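Side-chain contacts in phosphatase YwpJ (Bacillus subtilis, PDB 1NRW), which removes phosphate from phosphorylated five- and six-carbon sugars and nucleoside monophosphates in vitro, and less readily from FMN, with magnesium as cofactor: residues H20-E25 / E56-K61; H81-D86 / L221-K226; E120-E125 / Q143-Q148; G254-M257 / D263-S266; K87-D92 / E193-L198. One frame throughout, in Å; residues are numbered along the deposited sequence. Where two conformers were deposited one is given.

Contact 1: residues H20-E25 / E56-K61; sequences HQVSLE and EPLGIK
Val22 and Leu58 mark the nearest passage of the two backbones, yet their CA atoms are still 8.8 Å apart. Residues 20-23 run as irregular chain, and the OG of Ser23, the N-cap of helix 24-35, accepts from Asn26 N. Facing them is the stretch that follows helix 48-55. That helix closes in a Schellman motif with Gly59, at positive phi, as the C-prime residue: Ile60 N reaches back to Phe55 O, and Gly59 N bonds to Glu56 O at 3.1 Å. After the reversal, Leu58 and Ile60 both point toward Val22. No hydrogen bond links the segments, and the gap is bridged by side chains alone.

Both pieces belong to the Rossmann-like core of the HAD fold. Residues 20-25 lie soon after strand 6-10 and the short helix 11-15, which carry Asp10 and Asp12, and residues 56-61 lead into strand 63-66. The side chain of Val22 is about 6 Å from that of Leu11, a residue that by similarity binds phosphate.

Across this contact Val22 meets two partners. Its CG1, anti to the backbone N (chi1 174°), is the branch that meets the end of Ile60, at 4.2 Å from Ile60 CD1. The other flank belongs to Leu58, whose CD1 lies 3.8 Å from Val22 CB and 4.0 Å from Val22 CG2. Leu16 and Ile54 also touch Val22, while Ile60 is buried with Phe55, Glu27 and Arg31 against it.

Contact 2: residues H81-D86 / L221-K226; sequences HHETID and LKRLAK
The imidazole of His81 and the guanidinium of Arg223 lie flat on one another, their planes 3° apart and their centres 4.0 Å apart. His81 NE2 sits over the middle of the guanidinium, 3.7 Å from Arg223 CZ. Because the two groups are displaced along each other, Arg223 CD also comes over the ring, 3.8 Å from the His81 centroid, and makes a CH-pi contact. At the ring's edge, in its plane, is Glu83: His81 NE2 donates to Glu83 OE1 at 2.9 Å, on the anti side of that oxygen.

Arg223 reaches out from helix 217-227 nearly straight and then bends about its CG-CD bond (chi3 -58°), which lays the guanidinium across the ring. Glu83 OE1 is 4.0 Å from Arg223 NH2 but well out of the guanidinium plane, so charge alone acts between them. Arg223 NH2 has a weak hydrogen bond to Lys214 O instead.

His81 lies near the end of strand 79-82, at the margin of the core sheet, and Glu83 follows where the chain departs for the cap; Glu83 also touches Lys214 and Ala215, where the chain comes back. An alanine in place of His81 would strip the guanidinium of the surface it lies on, would probably let Arg223 swing more freely, and would leave Glu83 OE1 without this donor.

A cation on an imidazole should disfavour a second positive charge there, whereas the carboxylate at the edge would offset it. Glu83 probably helps to hold the ring in place and to balance the charge.

Contact 3: residues E120-E125 / Q143-Q148; sequences ELLDVE and QAAEVQ
Leu122 meets helix 138-150 because its CG is anti to the backbone N (chi1 -175°), which carries the two methyls across to Ala145 and Glu146. Glu125, one turn later, folds at its second torsion (chi2 -59°) and brings its carboxylate beside Gln148, whose own chain is bent at the same bond.

The Leu122 methyls share the work. Leu122 CD1 rests 3.8 Å from Ala145 CB and 3.4 Å from Ala145 O, so it covers a backbone carbonyl as well as the small side chain. Leu122 CD2 lies against the aliphatic part of Glu146, 4.0 Å from Glu146 CG, while the carboxylate of that residue goes on to a salt bridge with Lys142. The small Ala145 probably allows the approach here, its CA 6.1 Å from that of Glu125. The axes approach to 9.5 Å, with N-to-C directions 120° apart.

Across the gap, Glu125 OE2 only brushes Gln148 CG, at 3.9 Å. The polar ends look elsewhere. In the conformer described, one of two deposited, Glu125 forms salt bridges with Arg46 and Arg128, and Gln148 OE1 is hydrogen-bonded to His20 ND1.

Helices 118-132 and 138-150 are consecutive in the alpha/beta cap that Cof-type HAD phosphatases insert between the second and third conserved motifs of the core. The second helix faces the core, with the side chain of Gln148 about 6 Å from that of Asp12, so this helix pair borders the cleft between cap and catalytic core.

Contact 4: residues G254-M257 / D263-S266; sequences GVAM and DIKS
Ala256 CB is the focus of this contact, pressed straight onto the backbone of helix 262-267. It lies 3.7 Å from Lys265 CA and 4.0 Å from Lys265 CG, with Ile264 CG2 on hand at 3.9 Å. With Ala256 CA and Lys265 CA 5.2 Å apart, a larger side chain would probably not fit here. One residue on, the strand offers a carbonyl, and Lys265 CE passes 3.6 Å from Met257 O.

The lysine gets there by an extended chain that starts with CG anti to its carbonyl carbon (chi1 -73°) and follows the strand's end. Its NZ is hydrogen-bonded to Gly258 O, just beyond. Ile264 turns CG2 to the strand, and the residue packs also on Lys245 and Leu248 of helix 245-250.

Farther out, strand 253-256 is held in the core sheet by backbone bonds to Ala237 and Gly239 on one neighbour and to Ala270 on the other. Strand 253-256, helix 262-267 and strand 270-271 form a beta-alpha-beta unit of the Rossmann-like HAD core. Met257, built as selenomethionine, touches Asp240, a ligand of the bound calcium ion.

Between strand and helix the contact is thus mostly apolar, without a hydrogen bond across it. The methylenes of Lys265 line the alanine, while its ammonium is bonded past the end of the strand, which probably keeps the charge of Lys265 off the apolar contact.

Contact 5: residues K87-D92 / E193-L198; sequences KKRAYD and EHAEDL
Arg89 grips Asp197 side-on with two nitrogens, one for each carboxylate oxygen. Arg89 NE donates to Asp197 OD2 at 2.8 Å and 170°, and Arg89 NH2 to Asp197 OD1 at 2.9 Å and 165°. Both oxygens accept through their syn lone pairs and lie near the guanidinium plane, and the two flat groups are nearly coplanar, 22° apart.

The arginine chain bends at chi2 and chi3 to present this edge. Leu198 lies over one face of the guanidinium, its CD1 3.6 Å from Arg89 NE, and Leu198 CD2 packs on the methylenes, 3.8 Å from Arg89 CG. Ala195 CB comes in obliquely, 3.6 Å from Arg89 NH2. Tyr192 of helix 182-192 touches both Arg89 and Leu198.

The acceptor side is shaped by a type I turn from Ala195 to Leu198, closed by Leu198 N to Ala195 O at 3.3 Å; Asp197 also has a backbone bond with Arg213. The salt bridge therefore pins the start of cap helix 87-99 to the loop leading into strand 198-201, an edge strand of the cap sheet, away from the annotated sites.

A leucine at Arg89 would remove both donors and is likely to leave the Asp197 carboxylate without its countercharge and freer to turn. Two nearly straight bonds and a methyl over the guanidinium fix the rotation of both groups and make the link directional as well as electrostatic.

Overall arrangement
From the N terminus, contact 1 closes first: it joins the loop before helix 24-35 to the loop that follows helix 48-55, within the core. The chain then leaves the core sheet along residues 81-86, which open contact 2, and enters the cap. Contact 5 opens at once with helix 87-99, and contact 3 opens and closes within its span, pairing two cap helices. Contact 5 closes at residues 193-198, contact 2 only on return to the core at helix 217-227. Contact 4 follows, a short local closure in the core. Two pairs touch: His20 of contact 1 and Gln148 of contact 3, linking core to cap, and Ile85 of contact 2 against Ala90 and Leu198 of contact 5.

Contact 1: residues H20-E25 / E56-K61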
# COMPACT_ATOMS: atom_id res chain seq x y z
N HIS A 20 -2.67 -9.13 -10.92
CA HIS A 20 -2.03 -7.83 -10.81
C HIS A 20 -2.05 -7.00 -12.08
O HIS A 20 -1.09 -6.29 -12.41
CB HIS A 20 -0.60 -7.94 -10.26
CG HIS A 20 -0.54 -7.97 -8.77
ND1 HIS A 20 0.62 -7.75 -8.06
CD2 HIS A 20 -1.51 -8.19 -7.84
CE1 HIS A 20 0.38 -7.83 -6.77
NE2 HIS A 20 -0.91 -8.10 -6.60
N GLN A 21 -3.17 -7.08 -12.79
CA GLN A 21 -3.36 -6.31 -14.00
C GLN A 21 -4.38 -5.24 -13.66
O GLN A 21 -5.12 -5.35 -12.67
CB GLN A 21 -3.98 -7.19 -15.10
CG GLN A 21 -3.27 -8.50 -15.35
CD GLN A 21 -4.11 -9.44 -16.19
OE1 GLN A 21 -5.33 -9.52 -16.02
NE2 GLN A 21 -3.47 -10.18 -17.09
N VAL A 22 -4.41 -4.18 -14.47
CA VAL A 22 -5.42 -3.15 -14.33
C VAL A 22 -6.31 -3.53 -15.52
O VAL A 22 -5.88 -3.44 -16.67
CB VAL A 22 -4.86 -1.74 -14.55
CG1 VAL A 22 -6.01 -0.74 -14.55
CG2 VAL A 22 -3.86 -1.39 -13.45
N SER A 23 -7.53 -3.98 -15.24
CA SER A 23 -8.43 -4.40 -16.30
C SER A 23 -8.81 -3.26 -17.23
O SER A 23 -8.68 -2.08 -16.88
CB SER A 23 -9.71 -4.99 -15.71
OG SER A 23 -10.48 -4.00 -15.06
N LEU A 24 -9.27 -3.60 -18.43
CA LEU A 24 -9.68 -2.57 -19.37
C LEU A 24 -10.80 -1.76 -18.73
O LEU A 24 -10.84 -0.53 -18.85
CB LEU A 24 -10.17 -3.19 -20.68
CG LEU A 24 -9.19 -4.02 -21.50
CD1 LEU A 24 -9.83 -4.37 -22.84
CD2 LEU A 24 -7.90 -3.25 -21.73
N GLU A 25 -11.70 -2.45 -18.03
CA GLU A 25 -12.83 -1.78 -17.37
C GLU A 25 -12.37 -0.78 -16.32
O GLU A 25 -12.88 0.34 -16.24
CB GLU A 25 -13.76 -2.81 -16.71
CG GLU A 25 -14.61 -3.60 -17.69
CD GLU A 25 -13.94 -4.85 -18.22
OE1 GLU A 25 -12.70 -4.98 -18.10
OE2 GLU A 25 -14.66 -5.71 -18.77
N GLU A 56 3.07 3.20 -15.97
CA GLU A 56 3.83 3.71 -17.12
C GLU A 56 3.44 3.07 -18.46
O GLU A 56 3.12 3.78 -19.41
CB GLU A 56 5.33 3.53 -16.88
CG GLU A 56 6.10 4.83 -16.87
CD GLU A 56 5.96 5.59 -18.17
OE1 GLU A 56 6.32 5.03 -19.23
OE2 GLU A 56 5.49 6.75 -18.13
N PRO A 57 3.48 1.73 -18.55
CA PRO A 57 3.13 1.05 -19.80
C PRO A 57 1.69 1.29 -20.26
O PRO A 57 1.37 1.16 -21.44
CB PRO A 57 3.37 -0.42 -19.47
CG PRO A 57 4.39 -0.38 -18.37
CD PRO A 57 3.91 0.76 -17.53
N LEU A 58 0.83 1.65 -19.31
CA LEU A 58 -0.58 1.90 -19.62
C LEU A 58 -0.89 3.37 -19.86
O LEU A 58 -2.01 3.71 -20.26
CB LEU A 58 -1.46 1.39 -18.48
CG LEU A 58 -1.38 -0.10 -18.18
CD1 LEU A 58 -2.22 -0.41 -16.96
CD2 LEU A 58 -1.87 -0.89 -19.39
N GLY A 59 0.09 4.23 -19.61
CA GLY A 59 -0.13 5.65 -19.80
C GLY A 59 -1.04 6.24 -18.73
O GLY A 59 -1.61 7.31 -18.92
N ILE A 60 -1.18 5.54 -17.61
CA ILE A 60 -2.03 6.02 -16.53
C ILE A 60 -1.25 6.97 -15.63
O ILE A 60 -0.12 6.70 -15.25
CB ILE A 60 -2.57 4.84 -15.67
CG1 ILE A 60 -3.54 3.99 -16.49
CG2 ILE A 60 -3.25 5.37 -14.40
CD1 ILE A 60 -4.02 2.74 -15.79
N LYS A 61 -1.87 8.11 -15.32
CA LYS A 61 -1.25 9.12 -14.46
C LYS A 61 -2.25 9.59 -13.43
O LYS A 61 -3.25 10.23 -13.76
CB LYS A 61 -0.77 10.31 -15.29
CG LYS A 61 0.40 10.01 -16.21
CD LYS A 61 0.88 11.27 -16.90
CE LYS A 61 2.14 11.01 -17.71
NZ LYS A 61 2.64 12.25 -18.37

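Contact 2: residues H81-D86 / L221-K226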
# COMPACT_ATOMS: atom_id res chain seq x y z
N HIS A 81 5.07 15.42 -0.71
CA HIS A 81 5.32 15.19 0.70
C HIS A 81 6.09 13.92 1.03
O HIS A 81 5.95 12.90 0.36
CB HIS A 81 3.98 15.13 1.46
CG HIS A 81 4.12 15.11 2.95
ND1 HIS A 81 4.31 16.25 3.70
CD2 HIS A 81 4.12 14.08 3.83
CE1 HIS A 81 4.41 15.93 4.97
NE2 HIS A 81 4.30 14.61 5.08
N HIS A 82 6.94 13.99 2.05
CA HIS A 82 7.63 12.80 2.52
C HIS A 82 7.69 12.90 4.04
O HIS A 82 8.15 13.89 4.61
CB HIS A 82 9.01 12.57 1.83
CG HIS A 82 10.07 13.58 2.15
ND1 HIS A 82 11.12 13.83 1.29
CD2 HIS A 82 10.30 14.34 3.25
CE1 HIS A 82 11.94 14.70 1.84
NE2 HIS A 82 11.47 15.03 3.03
N GLU A 83 7.15 11.87 4.69
CA GLU A 83 7.03 11.80 6.14
C GLU A 83 7.91 10.65 6.57
O GLU A 83 7.58 9.48 6.35
CB GLU A 83 5.58 11.53 6.54
CG GLU A 83 5.30 11.65 8.04
CD GLU A 83 5.37 13.08 8.54
OE1 GLU A 83 4.86 13.99 7.84
OE2 GLU A 83 5.91 13.30 9.64
N THR A 84 9.05 10.97 7.18
CA THR A 84 10.01 9.96 7.58
C THR A 84 9.91 9.44 9.00
O THR A 84 9.36 10.09 9.89
CB THR A 84 11.44 10.48 7.38
OG1 THR A 84 11.66 11.62 8.21
CG2 THR A 84 11.68 10.86 5.92
N ILE A 85 10.47 8.25 9.19
CA ILE A 85 10.53 7.61 10.50
C ILE A 85 11.84 8.10 11.10
O ILE A 85 12.88 8.08 10.43
CB ILE A 85 10.63 6.06 10.36
CG1 ILE A 85 9.37 5.51 9.69
CG2 ILE A 85 10.83 5.43 11.74
CD1 ILE A 85 9.51 4.05 9.28
N ASP A 86 11.80 8.57 12.34
CA ASP A 86 13.01 9.05 13.01
C ASP A 86 14.08 7.97 12.87
O ASP A 86 13.83 6.80 13.12
CB ASP A 86 12.72 9.30 14.50
CG ASP A 86 13.96 9.71 15.27
OD1 ASP A 86 14.83 8.84 15.50
OD2 ASP A 86 14.05 10.89 15.66
N LEU A 221 -4.51 11.12 2.75
CA LEU A 221 -5.70 11.52 2.02
C LEU A 221 -6.17 12.88 2.54
O LEU A 221 -6.49 13.77 1.76
CB LEU A 221 -6.81 10.47 2.20
CG LEU A 221 -8.17 10.76 1.54
CD1 LEU A 221 -7.97 11.13 0.07
CD2 LEU A 221 -9.06 9.53 1.66
N LYS A 222 -6.19 13.05 3.86
CA LYS A 222 -6.62 14.32 4.44
C LYS A 222 -5.68 15.45 4.04
O LYS A 222 -6.12 16.56 3.73
CB LYS A 222 -6.67 14.22 5.97
CG LYS A 222 -7.73 13.28 6.51
CD LYS A 222 -7.73 13.34 8.03
CE LYS A 222 -8.72 12.37 8.64
NZ LYS A 222 -8.64 12.42 10.14
N ARG A 223 -4.39 15.15 4.04
CA ARG A 223 -3.36 16.12 3.68
C ARG A 223 -3.57 16.62 2.25
O ARG A 223 -3.49 17.82 1.97
CB ARG A 223 -1.98 15.45 3.81
CG ARG A 223 -0.80 16.38 3.78
CD ARG A 223 0.49 15.57 3.81
NE ARG A 223 0.60 14.71 4.99
CZ ARG A 223 0.82 15.15 6.22
NH1 ARG A 223 0.97 16.45 6.44
NH2 ARG A 223 0.91 14.30 7.23
N LEU A 224 -3.86 15.69 1.34
CA LEU A 224 -4.07 16.03 -0.06
C LEU A 224 -5.37 16.78 -0.28
O LEU A 224 -5.40 17.79 -0.99
CB LEU A 224 -4.06 14.75 -0.91
CG LEU A 224 -4.10 14.95 -2.42
CD1 LEU A 224 -2.95 15.84 -2.87
CD2 LEU A 224 -4.02 13.59 -3.11
N ALA A 225 -6.45 16.29 0.33
CA ALA A 225 -7.74 16.93 0.18
C ALA A 225 -7.65 18.39 0.63
O ALA A 225 -8.16 19.29 -0.05
CB ALA A 225 -8.79 16.20 1.00
N LYS A 226 -7.00 18.61 1.76
CA LYS A 226 -6.86 19.96 2.29
C LYS A 226 -6.14 20.88 1.31
O LYS A 226 -6.57 22.01 1.06
CB LYS A 226 -6.11 19.92 3.62
CG LYS A 226 -5.92 21.29 4.27
CD LYS A 226 -5.23 21.18 5.62
CE LYS A 226 -5.00 22.56 6.22
NZ LYS A 226 -4.33 22.48 7.55

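Contact 3: residues E120-E125 / Q143-Q148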
# COMPACT_ATOMS: atom_id res chain seq x y z
N GLU A 120 12.50 -15.93 -0.71
CA GLU A 120 11.90 -15.31 0.46
C GLU A 120 11.06 -14.09 0.08
O GLU A 120 9.97 -13.91 0.60
CB GLU A 120 13.01 -14.93 1.44
CG GLU A 120 13.76 -16.17 1.93
CD GLU A 120 15.10 -15.87 2.57
OE1 GLU A 120 15.61 -14.74 2.43
OE2 GLU A 120 15.65 -16.80 3.20
N LEU A 121 11.57 -13.28 -0.84
CA LEU A 121 10.85 -12.09 -1.28
C LEU A 121 9.59 -12.50 -2.04
O LEU A 121 8.55 -11.83 -1.95
CB LEU A 121 11.74 -11.20 -2.15
CG LEU A 121 12.88 -10.50 -1.39
CD1 LEU A 121 13.86 -9.86 -2.36
CD2 LEU A 121 12.28 -9.44 -0.46
N LEU A 122 9.66 -13.60 -2.79
CA LEU A 122 8.50 -14.07 -3.53
C LEU A 122 7.45 -14.56 -2.54
O LEU A 122 6.25 -14.41 -2.77
CB LEU A 122 8.87 -15.20 -4.49
CG LEU A 122 7.75 -15.69 -5.42
CD1 LEU A 122 7.27 -14.54 -6.29
CD2 LEU A 122 8.25 -16.83 -6.29
N ASP A 123 7.89 -15.17 -1.44
CA ASP A 123 6.93 -15.65 -0.45
C ASP A 123 6.17 -14.47 0.16
O ASP A 123 4.98 -14.58 0.44
CB ASP A 123 7.63 -16.45 0.66
CG ASP A 123 8.00 -17.86 0.20
OD1 ASP A 123 7.34 -18.39 -0.72
OD2 ASP A 123 8.94 -18.45 0.78
N VAL A 124 6.86 -13.36 0.37
CA VAL A 124 6.21 -12.18 0.92
C VAL A 124 5.15 -11.71 -0.07
O VAL A 124 4.01 -11.41 0.30
CB VAL A 124 7.23 -11.03 1.18
CG1 VAL A 124 6.48 -9.76 1.61
CG2 VAL A 124 8.23 -11.45 2.26
N GLU A 125 5.52 -11.66 -1.35
CA GLU A 125 4.58 -11.21 -2.37
C GLU A 125 3.41 -12.17 -2.54
O GLU A 125 2.26 -11.74 -2.65
CB GLU A 125 5.32 -11.03 -3.69
CG GLU A 125 6.33 -9.90 -3.63
CD GLU A 125 5.68 -8.56 -3.29
OE1 GLU A 125 6.03 -7.96 -2.25
OE2 GLU A 125 4.83 -8.11 -4.08
N GLN A 143 2.18 -17.49 -10.53
CA GLN A 143 2.69 -17.01 -11.81
C GLN A 143 2.70 -15.50 -11.84
O GLN A 143 3.66 -14.88 -12.30
CB GLN A 143 1.83 -17.53 -12.97
CG GLN A 143 2.27 -16.99 -14.33
CD GLN A 143 1.39 -17.45 -15.47
OE1 GLN A 143 1.26 -18.64 -15.74
NE2 GLN A 143 0.77 -16.49 -16.16
N ALA A 144 1.62 -14.90 -11.34
CA ALA A 144 1.51 -13.45 -11.31
C ALA A 144 2.50 -12.85 -10.31
O ALA A 144 3.08 -11.80 -10.56
CB ALA A 144 0.09 -13.04 -10.96
N ALA A 145 2.67 -13.52 -9.17
CA ALA A 145 3.60 -13.05 -8.14
C ALA A 145 5.02 -13.02 -8.68
O ALA A 145 5.82 -12.16 -8.32
CB ALA A 145 3.52 -13.95 -6.91
N GLU A 146 5.34 -13.98 -9.55
CA GLU A 146 6.67 -14.05 -10.14
C GLU A 146 6.86 -12.90 -11.11
O GLU A 146 7.92 -12.27 -11.14
CB GLU A 146 6.86 -15.40 -10.84
CG GLU A 146 6.64 -16.59 -9.93
CD GLU A 146 6.73 -17.92 -10.64
OE1 GLU A 146 6.27 -18.01 -11.80
OE2 GLU A 146 7.24 -18.89 -10.04
N VAL A 147 5.84 -12.61 -11.91
CA VAL A 147 5.93 -11.51 -12.85
C VAL A 147 6.14 -10.22 -12.05
O VAL A 147 6.97 -9.38 -12.41
CB VAL A 147 4.65 -11.38 -13.71
CG1 VAL A 147 4.78 -10.19 -14.65
CG2 VAL A 147 4.43 -12.66 -14.50
N GLN A 148 5.40 -10.09 -10.96
CA GLN A 148 5.51 -8.92 -10.09
C GLN A 148 6.93 -8.76 -9.54
O GLN A 148 7.50 -7.67 -9.58
CB GLN A 148 4.55 -9.06 -8.91
CG GLN A 148 4.58 -7.86 -7.97
CD GLN A 148 4.04 -6.62 -8.64
OE1 GLN A 148 2.93 -6.63 -9.17
NE2 GLN A 148 4.81 -5.54 -8.61

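Contact 4: residues G254-M257 / D263-S266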
# COMPACT_ATOMS: atom_id res chain seq x y z
N GLY A 254 -16.73 5.62 2.53
CA GLY A 254 -15.78 4.52 2.55
C GLY A 254 -16.38 3.33 1.82
O GLY A 254 -17.49 2.90 2.14
N VAL A 255 -15.65 2.80 0.84
CA VAL A 255 -16.15 1.66 0.07
C VAL A 255 -15.26 0.43 0.25
O VAL A 255 -14.04 0.51 0.16
CB VAL A 255 -16.21 2.00 -1.44
CG1 VAL A 255 -16.83 0.84 -2.21
CG2 VAL A 255 -17.03 3.28 -1.65
N ALA A 256 -15.90 -0.71 0.51
CA ALA A 256 -15.17 -1.96 0.69
C ALA A 256 -15.26 -2.80 -0.58
O ALA A 256 -16.32 -2.88 -1.20
CB ALA A 256 -15.73 -2.73 1.86
N MSE A 257 -14.15 -3.42 -0.97
CA MSE A 257 -14.14 -4.28 -2.15
C MSE A 257 -14.91 -5.56 -1.80
O MSE A 257 -15.04 -5.91 -0.63
CB MSE A 257 -12.70 -4.64 -2.53
CG MSE A 257 -11.88 -3.45 -3.01
SE MSE A 257 -12.60 -2.72 -4.64
CE MSE A 257 -12.48 -4.32 -5.74
N ASP A 263 -13.49 -6.92 8.59
CA ASP A 263 -13.48 -5.67 9.34
C ASP A 263 -13.56 -4.45 8.43
O ASP A 263 -14.10 -3.41 8.82
CB ASP A 263 -12.24 -5.56 10.25
CG ASP A 263 -10.95 -5.90 9.54
OD1 ASP A 263 -10.82 -5.58 8.34
OD2 ASP A 263 -10.06 -6.48 10.19
N ILE A 264 -13.04 -4.56 7.21
CA ILE A 264 -13.12 -3.46 6.27
C ILE A 264 -14.56 -3.33 5.77
O ILE A 264 -15.10 -2.23 5.66
CB ILE A 264 -12.16 -3.66 5.06
CG1 ILE A 264 -10.71 -3.50 5.53
CG2 ILE A 264 -12.47 -2.64 3.96
CD1 ILE A 264 -10.37 -2.11 6.06
N LYS A 265 -15.20 -4.46 5.47
CA LYS A 265 -16.58 -4.42 5.02
C LYS A 265 -17.46 -3.83 6.12
O LYS A 265 -18.39 -3.07 5.85
CB LYS A 265 -17.09 -5.82 4.66
CG LYS A 265 -16.53 -6.38 3.36
CD LYS A 265 -17.30 -7.61 2.90
CE LYS A 265 -16.80 -8.10 1.55
NZ LYS A 265 -17.70 -9.14 0.94
N SER A 266 -17.15 -4.18 7.37
CA SER A 266 -17.92 -3.71 8.52
C SER A 266 -17.99 -2.19 8.66
O SER A 266 -19.06 -1.64 8.95
CB SER A 266 -17.34 -4.31 9.80
OG SER A 266 -18.01 -3.82 10.95

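Contact 5: residues K87-D92 / E193-L198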
# COMPACT_ATOMS: atom_id res chain seq x y z
N LYS A 87 15.28 8.38 12.46
CA LYS A 87 16.37 7.43 12.25
C LYS A 87 16.72 6.53 13.43
O LYS A 87 17.04 5.36 13.24
CB LYS A 87 17.63 8.16 11.77
CG LYS A 87 17.55 8.56 10.30
CD LYS A 87 18.90 9.02 9.77
CE LYS A 87 18.84 9.25 8.27
NZ LYS A 87 17.81 10.26 7.90
N LYS A 88 16.66 7.05 14.65
CA LYS A 88 16.96 6.23 15.80
C LYS A 88 15.88 5.18 16.01
O LYS A 88 16.16 4.05 16.41
CB LYS A 88 17.14 7.09 17.05
CG LYS A 88 18.46 7.83 17.07
CD LYS A 88 18.67 8.61 18.36
CE LYS A 88 20.09 9.13 18.44
NZ LYS A 88 20.45 9.91 17.23
N ARG A 89 14.63 5.56 15.73
CA ARG A 89 13.52 4.63 15.87
C ARG A 89 13.62 3.58 14.76
O ARG A 89 13.34 2.41 14.98
CB ARG A 89 12.19 5.38 15.78
CG ARG A 89 10.97 4.48 15.66
CD ARG A 89 10.87 3.48 16.80
NE ARG A 89 9.82 3.85 17.76
CZ ARG A 89 9.46 3.09 18.79
NH1 ARG A 89 10.06 1.93 19.00
NH2 ARG A 89 8.48 3.49 19.59
N ALA A 90 14.04 4.01 13.57
CA ALA A 90 14.18 3.09 12.44
C ALA A 90 15.28 2.08 12.77
O ALA A 90 15.15 0.88 12.50
CB ALA A 90 14.53 3.85 11.17
N TYR A 91 16.37 2.57 13.36
CA TYR A 91 17.48 1.69 13.73
C TYR A 91 16.98 0.64 14.71
O TYR A 91 17.27 -0.55 14.58
CB TYR A 91 18.60 2.50 14.39
CG TYR A 91 19.85 1.69 14.65
CD1 TYR A 91 20.85 1.60 13.68
CD2 TYR A 91 20.02 1.00 15.84
CE1 TYR A 91 22.01 0.84 13.90
CE2 TYR A 91 21.17 0.24 16.08
CZ TYR A 91 22.16 0.17 15.10
OH TYR A 91 23.28 -0.59 15.33
N ASP A 92 16.21 1.10 15.69
CA ASP A 92 15.65 0.24 16.72
C ASP A 92 14.78 -0.86 16.11
O ASP A 92 14.92 -2.04 16.43
CB ASP A 92 14.82 1.09 17.68
CG ASP A 92 14.71 0.48 19.05
OD1 ASP A 92 14.21 -0.67 19.16
OD2 ASP A 92 15.12 1.14 20.03
N GLU A 193 2.02 -1.91 18.82
CA GLU A 193 0.64 -1.45 18.83
C GLU A 193 0.39 -0.23 19.72
O GLU A 193 -0.57 0.51 19.50
CB GLU A 193 -0.31 -2.60 19.21
CG GLU A 193 -0.28 -3.03 20.67
CD GLU A 193 -1.16 -4.24 20.92
OE1 GLU A 193 -2.16 -4.41 20.20
OE2 GLU A 193 -0.85 -5.03 21.84
N HIS A 194 1.25 -0.01 20.71
CA HIS A 194 1.10 1.13 21.62
C HIS A 194 2.11 2.25 21.38
O HIS A 194 2.13 3.23 22.12
CB HIS A 194 1.19 0.67 23.08
CG HIS A 194 0.06 -0.20 23.52
ND1 HIS A 194 -1.26 0.21 23.47
CD2 HIS A 194 0.04 -1.45 24.03
CE1 HIS A 194 -2.03 -0.76 23.93
NE2 HIS A 194 -1.27 -1.78 24.27
N ALA A 195 2.95 2.10 20.36
CA ALA A 195 3.96 3.12 20.05
C ALA A 195 3.27 4.34 19.44
O ALA A 195 2.81 4.30 18.29
CB ALA A 195 5.00 2.55 19.09
N GLU A 196 3.22 5.42 20.20
CA GLU A 196 2.56 6.64 19.75
C GLU A 196 3.30 7.42 18.68
O GLU A 196 2.74 8.33 18.07
CB GLU A 196 2.29 7.54 20.96
CG GLU A 196 1.63 6.80 22.12
CD GLU A 196 0.39 7.50 22.63
OE1 GLU A 196 -0.54 7.73 21.83
OE2 GLU A 196 0.34 7.82 23.84
N ASP A 197 4.56 7.07 18.44
CA ASP A 197 5.35 7.76 17.42
C ASP A 197 5.31 7.00 16.10
O ASP A 197 5.95 7.39 15.13
CB ASP A 197 6.81 7.89 17.89
CG ASP A 197 7.47 6.55 18.15
OD1 ASP A 197 6.85 5.70 18.82
OD2 ASP A 197 8.61 6.34 17.67
N LEU A 198 4.53 5.93 16.05
CA LEU A 198 4.43 5.11 14.84
C LEU A 198 3.01 4.76 14.44
O LEU A 198 2.07 4.87 15.23
CB LEU A 198 5.20 3.80 15.05
CG LEU A 198 6.70 3.87 15.35
CD1 LEU A 198 7.21 2.48 15.73
CD2 LEU A 198 7.44 4.43 14.15